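Local structure of periplasmic protein (Legionella pneumophila subsp. pneumophila, 4FGQ) at residues Ile109-Ser114 against Lys154-Phe159; Asp88-Lys93 against Ala120-Ser125. The protein is a calcium-dependent periplasmic protease, probably a cysteine proteinase of the bacterial transglutaminase-like family. One frame throughout, in Å; residues are numbered along the deposited sequence.

Contact 1. Residues Ile109-Ser114 against Lys154-Phe159; sequences ITYAAS and KPVYSF
A classic beta bulge interrupts the antiparallel pairing of strands 107-114 and 153-159 where Val156 and Tyr157 both face Tyr111. Tyr111 O takes two donors in its carbonyl plane, Val156 N at 2.7 Å and Tyr157 N at the longer 3.3 Å, while Tyr111 N binds Tyr157 O. Val156 is the extra residue. Its psi of -51° kinks the strand and turns its side chain toward Tyr111, so that Val156 CB sits at the edge of the Tyr111 ring, 3.7 Å from Tyr111 CD2. Beyond the bulge the pairing resumes with Ala113 and Lys154, which exchange two backbone bonds.

In the mixed alpha/beta fold of this clan CA peptidase, the two strands belong to the antiparallel sheet whose Ile109, Tyr111, Tyr157 and Phe159 face carries the larger apolar contacts. Two similar overlaps occur there. Tyr157 CG lies between its backbone N and carbonyl carbon (chi1 72°), which leans the ring across the strand until Tyr111 CB stands over its face, 3.7 Å from the ring centroid. The two tyrosine rings, inclined by 17°, are slid so far that they barely overlap. Phe159 adopts a similar first torsion and receives Ile109 CB over its ring, with Ile109 CG2 3.4 Å from Phe159 CZ. On the other face, Thr110 and Ser158 form a non-hydrogen-bonded pair, Thr110 OG1 lying 3.7 Å from Ser158 CB; that hydroxyl is hydrogen-bonded to Ser125 on strand 119-126.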
loop_
_atom_site.group_PDB
_atom_site.type_symbol
_atom_site.label_atom_id
_atom_site.label_comp_id
_atom_site.label_asym_id
_atom_site.label_seq_id
_atom_site.Cartn_x
_atom_site.Cartn_y
_atom_site.Cartn_z
ATOM N N ILE A 109 6.438 3.283 1.641
ATOM C CA ILE A 109 5.538 2.778 2.659
ATOM C C ILE A 109 6.101 3.238 4.000
ATOM O O ILE A 109 7.289 3.042 4.282
ATOM C CB ILE A 109 5.460 1.248 2.600
ATOM C CG1 ILE A 109 4.964 0.795 1.215
ATOM C CG2 ILE A 109 4.560 0.713 3.714
ATOM C CD1 ILE A 109 5.213 -0.704 0.921
ATOM N N THR A 110 5.265 3.859 4.832
ATOM C CA THR A 110 5.772 4.561 6.011
ATOM C C THR A 110 5.171 4.039 7.303
ATOM O O THR A 110 3.955 4.041 7.468
ATOM C CB THR A 110 5.463 6.064 5.934
ATOM O OG1 THR A 110 6.066 6.604 4.755
ATOM C CG2 THR A 110 6.023 6.805 7.149
ATOM N N TYR A 111 6.041 3.638 8.219
ATOM C CA TYR A 111 5.633 3.192 9.547
ATOM C C TYR A 111 5.726 4.404 10.458
ATOM O O TYR A 111 6.799 5.005 10.607
ATOM C CB TYR A 111 6.581 2.093 9.993
ATOM C CG TYR A 111 6.350 1.477 11.361
ATOM C CD1 TYR A 111 5.738 0.245 11.483
ATOM C CD2 TYR A 111 6.828 2.084 12.506
ATOM C CE1 TYR A 111 5.568 -0.348 12.722
ATOM C CE2 TYR A 111 6.664 1.501 13.742
ATOM C CZ TYR A 111 6.029 0.289 13.842
ATOM O OH TYR A 111 5.867 -0.299 15.081
ATOM N N ALA A 112 4.601 4.771 11.060
ATOM C CA ALA A 112 4.531 5.974 11.872
ATOM C C ALA A 112 3.928 5.663 13.238
ATOM O O ALA A 112 3.177 4.703 13.396
ATOM C CB ALA A 112 3.705 7.047 11.160
ATOM N N ALA A 113 4.265 6.478 14.225
ATOM C CA ALA A 113 3.567 6.423 15.502
ATOM C C ALA A 113 2.315 7.293 15.350
ATOM O O ALA A 113 2.412 8.444 14.914
ATOM C CB ALA A 113 4.456 6.969 16.603
ATOM N N SER A 114 1.136 6.764 15.668
ATOM C CA SER A 114 -0.046 7.621 15.717
ATOM C C SER A 114 -0.139 8.223 17.108
ATOM O O SER A 114 -0.303 7.502 18.104
ATOM C CB SER A 114 -1.330 6.858 15.387
ATOM O OG SER A 114 -2.445 7.663 15.729
ATOM N N LYS A 154 3.704 10.475 13.333
ATOM C CA LYS A 154 5.139 10.732 13.484
ATOM C C LYS A 154 5.909 9.578 12.852
ATOM O O LYS A 154 5.979 8.490 13.418
ATOM C CB LYS A 154 5.496 10.862 14.965
ATOM C CG LYS A 154 6.957 11.243 15.220
ATOM C CD LYS A 154 7.230 11.397 16.708
ATOM C CE LYS A 154 8.672 11.853 16.950
ATOM N NZ LYS A 154 9.001 11.975 18.398
ATOM N N PRO A 155 6.476 9.800 11.660
ATOM C CA PRO A 155 7.194 8.719 10.974
ATOM C C PRO A 155 8.358 8.147 11.795
ATOM O O PRO A 155 9.084 8.878 12.479
ATOM C CB PRO A 155 7.728 9.407 9.716
ATOM C CG PRO A 155 6.753 10.517 9.463
ATOM C CD PRO A 155 6.414 11.027 10.843
ATOM N N VAL A 156 8.522 6.832 11.704
ATOM C CA VAL A 156 9.623 6.116 12.331
ATOM C C VAL A 156 10.585 5.593 11.265
ATOM O O VAL A 156 11.796 5.808 11.359
ATOM C CB VAL A 156 9.088 4.976 13.210
ATOM C CG1 VAL A 156 10.229 4.191 13.852
ATOM C CG2 VAL A 156 8.186 5.554 14.286
ATOM N N TYR A 157 10.054 4.901 10.264
ATOM C CA TYR A 157 10.876 4.475 9.131
ATOM C C TYR A 157 10.010 4.347 7.899
ATOM O O TYR A 157 8.789 4.330 7.995
ATOM C CB TYR A 157 11.605 3.148 9.418
ATOM C CG TYR A 157 10.732 1.906 9.439
ATOM C CD1 TYR A 157 10.498 1.182 8.278
ATOM C CD2 TYR A 157 10.181 1.435 10.625
ATOM C CE1 TYR A 157 9.714 0.041 8.292
ATOM C CE2 TYR A 157 9.401 0.288 10.649
ATOM C CZ TYR A 157 9.171 -0.400 9.479
ATOM O OH TYR A 157 8.395 -1.537 9.484
ATOM N N SER A 158 10.641 4.284 6.730
ATOM C CA SER A 158 9.902 4.086 5.497
ATOM C C SER A 158 10.693 3.155 4.581
ATOM O O SER A 158 11.890 2.948 4.776
ATOM C CB SER A 158 9.594 5.420 4.808
ATOM O OG SER A 158 10.783 6.078 4.422
ATOM N N PHE A 159 10.020 2.568 3.605
ATOM C CA PHE A 159 10.678 1.601 2.736
ATOM C C PHE A 159 9.924 1.422 1.427
ATOM O O PHE A 159 8.752 1.786 1.307
ATOM C CB PHE A 159 10.797 0.252 3.453
ATOM C CG PHE A 159 9.481 -0.372 3.790
ATOM C CD1 PHE A 159 8.933 -1.343 2.968
ATOM C CD2 PHE A 159 8.782 0.019 4.928
ATOM C CE1 PHE A 159 7.710 -1.924 3.277
ATOM C CE2 PHE A 159 7.554 -0.559 5.241
ATOM C CZ PHE A 159 7.025 -1.527 4.416
#

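Contact 2. Residues Asp88-Lys93 against Ala120-Ser125; sequences DFAIIK and AHMVLS
Ala90 is the point at which helix 86-100 comes down on strand 119-126, its methyl directed at the strand backbone between Met122 and Leu124. Ala90 CB lies 3.7 Å from Val123 O and 4.0 Å from Met122 CG, and the CA atoms of Ala90 and Leu124 are only 5.1 Å apart. The small side chain thus lets the helix settle close to the sheet: the axes of the two short segments approach to 7.0 Å and run almost parallel, at 16°. No hydrogen bond spans the interface, which rests on apolar contact and covers a modest 193 Å².

About one helical turn beyond Ala90, Lys93 makes the second touch, with Leu124. Leu124 CG stands anti to the backbone N (chi1 175°), carrying the branch out to the helix, where Leu124 CD2 meets Lys93 CB at 3.7 Å. Beyond CB the lysine chain extends away from the strand, and its ammonium group is held by the side chains of Asn51 and Asn55 on helix 43-55. Only the root of Lys93 therefore serves this interface.

Toward Asp88 and Ala120 the fit is looser, Ala120 and His121 making no contact with segment 88-93. No solvent side opens among the touching residues, all of which are buried. Asp88, a calcium ligand in this protein, points away from the strand and turns its carboxylate to the backbone N atoms of Lys73 and Asp85. A helix laid along the face of an antiparallel sheet in this way is consistent with the papain-like alpha/beta core of clan CA cysteine peptidases.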
loop_
_atom_site.group_PDB
_atom_site.type_symbol
_atom_site.label_atom_id
_atom_site.label_comp_id
_atom_site.label_asym_id
_atom_site.label_seq_id
_atom_site.Cartn_x
_atom_site.Cartn_y
_atom_site.Cartn_z
ATOM N N ASP A 88 -1.102 -3.755 5.393
ATOM C CA ASP A 88 -1.520 -4.442 4.172
ATOM C C ASP A 88 -2.155 -3.492 3.152
ATOM O O ASP A 88 -1.930 -3.637 1.950
ATOM C CB ASP A 88 -2.483 -5.591 4.487
ATOM C CG ASP A 88 -1.940 -6.546 5.548
ATOM O OD1 ASP A 88 -0.708 -6.773 5.620
ATOM O OD2 ASP A 88 -2.752 -7.090 6.325
ATOM N N PHE A 89 -2.939 -2.522 3.625
ATOM C CA PHE A 89 -3.519 -1.513 2.727
ATOM C C PHE A 89 -2.414 -0.712 2.049
ATOM O O PHE A 89 -2.464 -0.447 0.841
ATOM C CB PHE A 89 -4.409 -0.528 3.499
ATOM C CG PHE A 89 -5.836 -0.989 3.702
ATOM C CD1 PHE A 89 -6.129 -2.067 4.530
ATOM C CD2 PHE A 89 -6.888 -0.294 3.121
ATOM C CE1 PHE A 89 -7.435 -2.475 4.739
ATOM C CE2 PHE A 89 -8.207 -0.692 3.338
ATOM C CZ PHE A 89 -8.476 -1.795 4.140
ATOM N N ALA A 90 -1.413 -0.310 2.825
ATOM C CA ALA A 90 -0.332 0.503 2.269
ATOM C C ALA A 90 0.477 -0.280 1.236
ATOM O O ALA A 90 0.891 0.266 0.206
ATOM C CB ALA A 90 0.574 1.024 3.383
ATOM N N ILE A 91 0.673 -1.565 1.506
ATOM C CA ILE A 91 1.436 -2.433 0.613
ATOM C C ILE A 91 0.764 -2.621 -0.751
ATOM O O ILE A 91 1.409 -2.465 -1.795
ATOM C CB ILE A 91 1.738 -3.787 1.283
ATOM C CG1 ILE A 91 2.746 -3.591 2.424
ATOM C CG2 ILE A 91 2.227 -4.797 0.242
ATOM C CD1 ILE A 91 2.809 -4.772 3.395
ATOM N N ILE A 92 -0.532 -2.922 -0.768
ATOM C CA ILE A 92 -1.202 -3.110 -2.049
ATOM C C ILE A 92 -1.339 -1.790 -2.815
ATOM O O ILE A 92 -1.234 -1.769 -4.045
ATOM C CB ILE A 92 -2.540 -3.906 -1.942
ATOM C CG1 ILE A 92 -3.073 -4.216 -3.343
ATOM C CG2 ILE A 92 -3.571 -3.145 -1.122
ATOM C CD1 ILE A 92 -4.061 -5.378 -3.388
ATOM N N LYS A 93 -1.533 -0.684 -2.099
ATOM C CA LYS A 93 -1.562 0.619 -2.760
ATOM C C LYS A 93 -0.229 0.903 -3.441
ATOM O O LYS A 93 -0.197 1.399 -4.573
ATOM C CB LYS A 93 -1.889 1.730 -1.764
ATOM C CG LYS A 93 -3.355 1.754 -1.329
ATOM C CD LYS A 93 -3.569 2.812 -0.251
ATOM C CE LYS A 93 -4.946 2.670 0.410
ATOM N NZ LYS A 93 -5.110 3.707 1.483
ATOM N N ALA A 120 1.262 2.115 16.659
ATOM C CA ALA A 120 1.896 2.265 15.357
ATOM C C ALA A 120 0.841 2.229 14.255
ATOM O O ALA A 120 -0.206 1.577 14.389
ATOM C CB ALA A 120 2.951 1.194 15.145
ATOM N N HIS A 121 1.107 2.949 13.176
ATOM C CA HIS A 121 0.179 3.020 12.057
ATOM C C HIS A 121 0.958 3.174 10.767
ATOM O O HIS A 121 1.843 4.018 10.679
ATOM C CB HIS A 121 -0.746 4.221 12.217
ATOM C CG HIS A 121 -1.872 4.241 11.233
ATOM N ND1 HIS A 121 -2.894 3.312 11.262
ATOM C CD2 HIS A 121 -2.134 5.062 10.188
ATOM C CE1 HIS A 121 -3.735 3.564 10.274
ATOM N NE2 HIS A 121 -3.304 4.623 9.616
ATOM N N MET A 122 0.614 2.376 9.763
ATOM C CA MET A 122 1.330 2.396 8.487
ATOM C C MET A 122 0.496 3.113 7.441
ATOM O O MET A 122 -0.726 2.912 7.354
ATOM C CB MET A 122 1.600 0.962 8.017
ATOM C CG MET A 122 2.603 0.809 6.876
ATOM S SD MET A 122 4.310 0.738 7.489
ATOM C CE MET A 122 4.489 -0.956 8.047
ATOM N N VAL A 123 1.156 3.952 6.646
ATOM C CA VAL A 123 0.514 4.659 5.541
ATOM C C VAL A 123 1.417 4.544 4.325
ATOM O O VAL A 123 2.512 3.999 4.426
ATOM C CB VAL A 123 0.302 6.150 5.857
ATOM C CG1 VAL A 123 -0.641 6.304 7.064
ATOM C CG2 VAL A 123 1.647 6.828 6.125
ATOM N N LEU A 124 0.966 5.065 3.184
ATOM C CA LEU A 124 1.827 5.156 2.007
ATOM C C LEU A 124 2.124 6.627 1.766
ATOM O O LEU A 124 1.203 7.432 1.682
ATOM C CB LEU A 124 1.136 4.551 0.781
ATOM C CG LEU A 124 1.893 4.690 -0.547
ATOM C CD1 LEU A 124 3.274 4.093 -0.414
ATOM C CD2 LEU A 124 1.106 3.969 -1.636
ATOM N N SER A 125 3.407 6.981 1.702
ATOM C CA SER A 125 3.802 8.363 1.455
ATOM C C SER A 125 4.221 8.560 0.005
ATOM O O SER A 125 5.011 7.783 -0.533
ATOM C CB SER A 125 4.978 8.749 2.366
ATOM O OG SER A 125 4.585 8.758 3.733
#

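Contacts 1 and 2, their centres 9 Å apart, meet through neighbouring strands of one sheet. Thr110 N to Val123 O at 2.8 Å and Ala112 O to His121 N at 2.7 Å are probable hydrogen bonds. Met122 and Ile109 touch, and both pack against Ala90, so helix 86-100 packs on both 107-114 and 119-126. Calcium ligands border the two: Glu87 has its side chain about 4 Å from those of Tyr111 and Met122, and Asp88 belongs to contact 2; no calcium is bound to this chain. Cys86, His121 and Asp138 lie together, consistent with the Cys-His-Asp site of clan CA peptidases; contact 2 joins the helix of the first to the strand of the second.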